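Local coordinates for tRNA dimethylallyltransferase (PDB 3D3Q), which probably transfers a dimethylallyl group from dimethylallyl diphosphate to the adenine at position 37 of tRNAs that read codons beginning with uridine, at residues Ser37-Ser40 with Met41-Tyr44; Ile89-Ile92 with Thr93-Gly96; Ser185-Lys188 with Val189-Thr193. All coordinates share one frame; numbering follows the deposited sequence.

Contact 1 (Ser37-Ser40 with Met41-Tyr44); sequences SGDS and MQVY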
loop_
_atom_site.group_PDB
_atom_site.type_symbol
_atom_site.label_atom_id
_atom_site.label_comp_id
_atom_site.label_asym_id
_atom_site.label_seq_id
_atom_site.Cartn_x
_atom_site.Cartn_y
_atom_site.Cartn_z
ATOM N N SER A 37 9.996 -4.581 -6.115
ATOM C CA SER A 37 8.614 -4.258 -6.429
ATOM C C SER A 37 7.654 -5.058 -5.541
ATOM O O SER A 37 7.759 -6.280 -5.444
ATOM C CB SER A 37 8.354 -4.535 -7.910
ATOM O OG SER A 37 6.975 -4.656 -8.176
ATOM N N GLY A 38 6.734 -4.356 -4.875
ATOM C CA GLY A 38 5.770 -5.019 -4.005
ATOM C C GLY A 38 4.455 -5.297 -4.711
ATOM O O GLY A 38 3.562 -5.969 -4.178
ATOM N N ASP A 39 4.341 -4.769 -5.927
ATOM C CA ASP A 39 3.143 -4.934 -6.736
ATOM C C ASP A 39 2.976 -6.380 -7.213
ATOM O O ASP A 39 3.890 -6.962 -7.786
ATOM C CB ASP A 39 3.211 -4.010 -7.946
ATOM C CG ASP A 39 1.865 -3.834 -8.619
ATOM O OD1 ASP A 39 1.281 -4.841 -9.064
ATOM O OD2 ASP A 39 1.384 -2.681 -8.696
ATOM N N SER A 40 1.797 -6.951 -6.997
ATOM C CA SER A 40 1.552 -8.325 -7.414
ATOM C C SER A 40 1.206 -8.464 -8.890
ATOM O O SER A 40 0.894 -9.562 -9.359
ATOM C CB SER A 40 0.426 -8.957 -6.576
ATOM O OG SER A 40 -0.828 -8.319 -6.769
HETATM N N MSE A 41 1.250 -7.361 -9.627
HETATM C CA MSE A 41 0.910 -7.394 -11.052
HETATM C C MSE A 41 2.073 -7.073 -11.964
HETATM O O MSE A 41 2.125 -7.520 -13.116
HETATM C CB MSE A 41 -0.233 -6.420 -11.337
HETATM C CG MSE A 41 -1.593 -6.913 -10.879
HETATM SE SE MSE A 41 -2.058 -8.634 -11.679
HETATM C CE MSE A 41 -2.212 -8.101 -13.541
ATOM N N GLN A 42 3.004 -6.283 -11.438
ATOM C CA GLN A 42 4.187 -5.878 -12.185
ATOM C C GLN A 42 5.134 -7.057 -12.364
ATOM O O GLN A 42 6.168 -6.937 -13.014
ATOM C CB GLN A 42 4.872 -4.713 -11.463
ATOM C CG GLN A 42 4.234 -3.359 -11.810
ATOM C CD GLN A 42 4.814 -2.186 -11.032
ATOM O OE1 GLN A 42 6.035 -2.071 -10.850
ATOM N NE2 GLN A 42 3.940 -1.289 -10.596
ATOM N N VAL A 43 4.755 -8.204 -11.806
ATOM C CA VAL A 43 5.558 -9.401 -11.921
ATOM C C VAL A 43 5.355 -10.056 -13.280
ATOM O O VAL A 43 6.206 -10.807 -13.738
ATOM C CB VAL A 43 5.194 -10.418 -10.821
ATOM C CG1 VAL A 43 5.787 -9.988 -9.487
ATOM C CG2 VAL A 43 3.685 -10.528 -10.704
ATOM N N TYR A 44 4.232 -9.757 -13.925
ATOM C CA TYR A 44 3.919 -10.342 -15.229
ATOM C C TYR A 44 4.472 -9.537 -16.417
ATOM O O TYR A 44 4.311 -8.323 -16.493
ATOM C CB TYR A 44 2.410 -10.496 -15.387
ATOM C CG TYR A 44 1.765 -11.384 -14.352
ATOM C CD1 TYR A 44 1.952 -12.771 -14.372
ATOM C CD2 TYR A 44 0.970 -10.840 -13.342
ATOM C CE1 TYR A 44 1.361 -13.588 -13.405
ATOM C CE2 TYR A 44 0.375 -11.648 -12.378
ATOM C CZ TYR A 44 0.570 -13.015 -12.407
ATOM O OH TYR A 44 -0.018 -13.804 -11.431
HETATM O O HOH W 1 -1.243 -11.500 -9.149
#
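Met41 and Gln42 both turn their backbone N-H groups onto one carboxylate oxygen, OD1 of Asp39. Met41 N lies 2.6 Å from Asp39 OD1 and meets it almost head-on along the C-O bond, closing an Asx turn. Gln42 N approaches Asp39 OD1 from well above the carboxylate plane, 55° out of it, over 3.3 Å. The first torsion of Asp39 (chi1 -164°) sets CG anti to its N and beside its carbonyl carbon, placing OD1 next to the N-H groups that follow. The two bonds to OD1 restrict how far this group can rotate.

The Gln42 side chain runs across that of Asp39 at nearly a right angle, amide and carboxylate planes 31° apart, with CD of Gln42 3.9 Å from CB of Asp39. Gln42 NE2 is bonded to Thr51 O, which fixes the outer end of the chain. Asp39 N-H makes a weak bond to Ser37 OG.

On the other flank, Ser40 O accepts a hydrogen bond from a water at 2.9 Å; this water lies in the plane of the Tyr44 ring, at its edge, and is weakly bonded to Tyr44 OH. Tyr44 CE2 comes to 3.7 Å from Ser40 O, while Val43 CG2 sits 3.8 Å above one ring face, toward the rim. A type I turn from Met41 to Tyr44 swings the ring back beside Ser40 O.

Residues 39-42 belong to a region thought to touch the substrate tRNA, and the Asp39 side chain is about 5 Å from that of Lys20 of the P-loop. The segment leaves strand 33-37 of the parallel sheet: Ser37 still bonds Tyr65 of strand 64-65 on one side, and Gly38 bonds Ala102 of strand 98-102 on the other.

Contact 2 (Ile89-Ile92 with Thr93-Gly96); sequences IKDI and TRRG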
loop_
_atom_site.group_PDB
_atom_site.type_symbol
_atom_site.label_atom_id
_atom_site.label_comp_id
_atom_site.label_asym_id
_atom_site.label_seq_id
_atom_site.Cartn_x
_atom_site.Cartn_y
_atom_site.Cartn_z
ATOM N N ILE A 89 15.964 -9.455 0.013
ATOM C CA ILE A 89 16.258 -8.568 1.118
ATOM C C ILE A 89 17.579 -8.965 1.799
ATOM O O ILE A 89 18.295 -8.100 2.304
ATOM C CB ILE A 89 15.102 -8.568 2.153
ATOM C CG1 ILE A 89 13.832 -8.000 1.501
ATOM C CG2 ILE A 89 15.495 -7.764 3.376
ATOM C CD1 ILE A 89 12.593 -8.065 2.372
ATOM N N LYS A 90 17.903 -10.259 1.828
ATOM C CA LYS A 90 19.159 -10.712 2.444
ATOM C C LYS A 90 20.324 -10.462 1.495
ATOM O O LYS A 90 21.365 -9.948 1.900
ATOM C CB LYS A 90 19.109 -12.210 2.798
ATOM C CG LYS A 90 18.642 -12.550 4.231
ATOM C CD LYS A 90 18.658 -14.081 4.542
ATOM C CE LYS A 90 17.607 -14.871 3.719
ATOM N NZ LYS A 90 17.591 -16.358 3.910
ATOM N N ASP A 91 20.151 -10.828 0.233
ATOM C CA ASP A 91 21.206 -10.630 -0.740
ATOM C C ASP A 91 21.595 -9.157 -0.773
ATOM O O ASP A 91 22.771 -8.827 -0.756
ATOM C CB ASP A 91 20.735 -11.083 -2.117
ATOM C CG ASP A 91 21.838 -11.054 -3.141
ATOM O OD1 ASP A 91 22.786 -11.856 -3.003
ATOM O OD2 ASP A 91 21.758 -10.232 -4.075
ATOM N N ILE A 92 20.596 -8.278 -0.810
ATOM C CA ILE A 92 20.816 -6.827 -0.832
ATOM C C ILE A 92 21.625 -6.357 0.387
ATOM O O ILE A 92 22.659 -5.693 0.241
ATOM C CB ILE A 92 19.455 -6.052 -0.873
ATOM C CG1 ILE A 92 18.729 -6.354 -2.184
ATOM C CG2 ILE A 92 19.676 -4.553 -0.730
ATOM C CD1 ILE A 92 17.375 -5.689 -2.316
ATOM N N THR A 93 21.161 -6.699 1.588
ATOM C CA THR A 93 21.850 -6.279 2.805
ATOM C C THR A 93 23.246 -6.841 2.828
ATOM O O THR A 93 24.175 -6.191 3.300
ATOM C CB THR A 93 21.175 -6.800 4.089
ATOM O OG1 THR A 93 19.744 -6.694 3.993
ATOM C CG2 THR A 93 21.666 -5.997 5.281
ATOM N N ARG A 94 23.372 -8.060 2.314
ATOM C CA ARG A 94 24.644 -8.778 2.275
ATOM C C ARG A 94 25.684 -8.040 1.461
ATOM O O ARG A 94 26.880 -8.201 1.684
ATOM C CB ARG A 94 24.422 -10.192 1.709
ATOM C CG ARG A 94 25.554 -11.179 1.961
ATOM C CD ARG A 94 25.217 -12.550 1.361
ATOM N NE ARG A 94 24.895 -12.460 -0.062
ATOM C CZ ARG A 94 25.708 -11.951 -0.987
ATOM N NH1 ARG A 94 25.324 -11.900 -2.262
ATOM N NH2 ARG A 94 26.906 -11.493 -0.641
ATOM N N ARG A 95 25.229 -7.232 0.515
ATOM C CA ARG A 95 26.156 -6.469 -0.312
ATOM C C ARG A 95 26.226 -5.025 0.176
ATOM O O ARG A 95 26.455 -4.092 -0.600
ATOM C CB ARG A 95 25.745 -6.529 -1.779
ATOM C CG ARG A 95 25.614 -7.953 -2.298
ATOM C CD ARG A 95 25.565 -8.004 -3.810
ATOM N NE ARG A 95 24.567 -7.080 -4.369
ATOM C CZ ARG A 95 23.269 -7.129 -4.097
ATOM N NH1 ARG A 95 22.450 -6.258 -4.649
ATOM N NH2 ARG A 95 22.790 -8.051 -3.269
ATOM N N GLY A 96 26.017 -4.866 1.484
ATOM C CA GLY A 96 26.073 -3.563 2.130
ATOM C C GLY A 96 25.181 -2.484 1.555
ATOM O O GLY A 96 25.568 -1.320 1.510
#
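Asp91 holds two arginines, one with each carboxylate oxygen. Its OD1 pairs with Arg94 NH1 at 2.6 Å in a salt bridge that is also a hydrogen bond, reached from above the carboxylate plane, with the two flat groups inclined by 60°. Its OD2 pairs with Arg95 NH2 at 2.5 Å, and here carboxylate and guanidinium are only 24° from parallel. A bend at chi3 (-51°) folds the Arg95 chain back along the helix toward Asp91; its NH1 makes a further salt bridge to Glu34, extending the charge network to strand 33-37.

Among the uncharged bonds, Ile89 O takes two donors from Thr93: OG1 at 2.6 Å, nearly in line with the carbonyl, and the backbone N at 3.3 Å. Lys90 O receives Arg94 N at 2.8 Å. The helix then closes in a Schellman motif with Gly96, at positive phi, as C-prime residue: Gly96 N bonds Thr93 O and Lys97 N bonds Ile92 O.

Apolar contacts anchor the buried face of the last turns of helix 78-94. Ile89 and Ile92 rest on Ile36 of strand 33-37 and on Pro99 of strand 98-102, the strand that the helix leads into.

Contact 3 (Ser185-Lys188 with Val189-Thr193); sequences SRKK and VQQFT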
loop_
_atom_site.group_PDB
_atom_site.type_symbol
_atom_site.label_atom_id
_atom_site.label_comp_id
_atom_site.label_asym_id
_atom_site.label_seq_id
_atom_site.Cartn_x
_atom_site.Cartn_y
_atom_site.Cartn_z
ATOM N N SER A 185 -2.656 -5.239 22.005
ATOM C CA SER A 185 -2.309 -6.631 21.709
ATOM C C SER A 185 -1.737 -6.797 20.309
ATOM O O SER A 185 -0.816 -7.593 20.103
ATOM C CB SER A 185 -3.527 -7.551 21.853
ATOM O OG SER A 185 -3.792 -7.865 23.211
ATOM N N ARG A 186 -2.301 -6.065 19.347
ATOM C CA ARG A 186 -1.828 -6.121 17.956
ATOM C C ARG A 186 -0.409 -5.570 18.018
ATOM O O ARG A 186 0.501 -6.059 17.347
ATOM C CB ARG A 186 -2.669 -5.223 17.032
ATOM C CG ARG A 186 -2.537 -5.566 15.535
ATOM C CD ARG A 186 -3.081 -4.466 14.630
ATOM N NE ARG A 186 -2.124 -3.359 14.509
ATOM C CZ ARG A 186 -2.379 -2.181 13.938
ATOM N NH1 ARG A 186 -3.574 -1.913 13.415
ATOM N NH2 ARG A 186 -1.431 -1.262 13.896
ATOM N N LYS A 187 -0.240 -4.547 18.848
ATOM C CA LYS A 187 1.047 -3.926 19.011
ATOM C C LYS A 187 2.030 -4.987 19.454
ATOM O O LYS A 187 3.084 -5.167 18.846
ATOM C CB LYS A 187 0.971 -2.805 20.044
ATOM C CG LYS A 187 2.257 -2.013 20.167
ATOM C CD LYS A 187 2.155 -0.890 21.195
ATOM C CE LYS A 187 3.518 -0.221 21.413
ATOM N NZ LYS A 187 4.601 -1.243 21.634
ATOM N N LYS A 188 1.678 -5.709 20.505
ATOM C CA LYS A 188 2.566 -6.745 21.018
ATOM C C LYS A 188 2.935 -7.797 19.972
ATOM O O LYS A 188 4.101 -7.948 19.618
ATOM C CB LYS A 188 1.947 -7.431 22.240
ATOM C CG LYS A 188 2.537 -6.971 23.571
ATOM C CD LYS A 188 3.999 -7.379 23.712
ATOM C CE LYS A 188 4.491 -7.170 25.133
ATOM N NZ LYS A 188 4.242 -5.799 25.654
ATOM N N VAL A 189 1.948 -8.518 19.467
ATOM C CA VAL A 189 2.234 -9.545 18.487
ATOM C C VAL A 189 3.005 -9.050 17.260
ATOM O O VAL A 189 3.898 -9.737 16.755
ATOM C CB VAL A 189 0.957 -10.186 18.051
ATOM C CG1 VAL A 189 0.309 -10.861 19.236
ATOM C CG2 VAL A 189 0.049 -9.122 17.484
ATOM N N GLN A 190 2.667 -7.863 16.769
ATOM C CA GLN A 190 3.377 -7.334 15.607
ATOM C C GLN A 190 4.791 -6.947 16.001
ATOM O O GLN A 190 5.717 -7.022 15.194
ATOM C CB GLN A 190 2.647 -6.126 15.022
ATOM C CG GLN A 190 1.354 -6.493 14.317
ATOM C CD GLN A 190 0.701 -5.295 13.668
ATOM O OE1 GLN A 190 0.868 -4.167 14.133
ATOM N NE2 GLN A 190 -0.056 -5.528 12.596
ATOM N N GLN A 191 4.958 -6.564 17.259
ATOM C CA GLN A 191 6.256 -6.165 17.769
ATOM C C GLN A 191 7.199 -7.343 17.982
ATOM O O GLN A 191 8.419 -7.196 17.950
ATOM C CB GLN A 191 6.059 -5.426 19.079
ATOM C CG GLN A 191 7.322 -4.968 19.739
ATOM C CD GLN A 191 7.055 -4.541 21.164
ATOM O OE1 GLN A 191 6.732 -5.378 22.020
ATOM N NE2 GLN A 191 7.162 -3.235 21.428
ATOM N N PHE A 192 6.635 -8.521 18.186
ATOM C CA PHE A 192 7.458 -9.686 18.432
ATOM C C PHE A 192 7.612 -10.602 17.239
ATOM O O PHE A 192 8.590 -11.344 17.161
ATOM C CB PHE A 192 6.888 -10.474 19.612
ATOM C CG PHE A 192 7.647 -11.735 19.932
ATOM C CD1 PHE A 192 8.986 -11.685 20.309
ATOM C CD2 PHE A 192 7.011 -12.978 19.869
ATOM C CE1 PHE A 192 9.678 -12.848 20.617
ATOM C CE2 PHE A 192 7.693 -14.144 20.174
ATOM C CZ PHE A 192 9.029 -14.080 20.548
ATOM N N THR A 193 6.647 -10.567 16.324
ATOM C CA THR A 193 6.703 -11.425 15.142
ATOM C C THR A 193 7.288 -10.703 13.953
ATOM O O THR A 193 7.216 -11.203 12.832
ATOM C CB THR A 193 5.323 -11.910 14.672
ATOM O OG1 THR A 193 4.369 -11.806 15.730
ATOM C CG2 THR A 193 5.420 -13.349 14.229
#
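Gln190 folds back along the helix onto Arg186, an i to i+4 pairing in the last turns of helix 184-192, a short helix of this P-loop NTPase relative. Its CB lies 3.2 Å from Arg186 O, the same oxygen that accepts the backbone N of Gln190. The first torsion (chi1 -71°) sets CG opposite the carbonyl carbon of Gln190 and keeps it, too, close to Arg186 O. From there the chain is extended, and CD arrives alongside the aliphatic part of Arg186, 3.7 Å from its CG.

At the tip the amide divides its two atoms between partners. OE1 accepts Arg186 NE at 3.1 Å through a rather bent bond: the N-H...O angle is 138°, and NE stands well above the amide plane rather than within it. Amide and guanidinium planes are 44° apart, and a bend at chi3 of Arg186 gives its NE this approach. NE2 looks beyond the helix and bonds Lys287 O, just after helix 262-286. Together the two bonds fix the rotation of the amide, whose side chain is buried against Tyr114 and Tyr116.

Away from this pair, the helix surface carries Lys187 and Lys188; Lys188 has a long, weak ion pair with Glu156. Regular backbone bonds run along the segment, Val189 N to Ser185 O among them, and the helical angles end at Thr193, which makes a backbone bond to Asn115. The final turn is closed by Thr193 N, 2.9 Å from Val189 O.

In the fold
Along the chain the three contacts come in series, each closing before the next opens. Contact 1 follows strand 33-37 and so lies at the C-terminal ends of the parallel strands, the end that also bears the P-loop. Contacts 2 and 3 end helices 78-94 and 184-192, which lead into strands 98-102 and 197-204, and so lie toward the N-terminal ends of the strands. Centres of contacts 1 and 2 are about 21 Å apart, those of 1 and 3 about 28 Å, those of 2 and 3 about 26 Å; none touch. Only contact 1 adjoins the probable substrate site; the other two lie away from it, at the C-terminal ends of their helices.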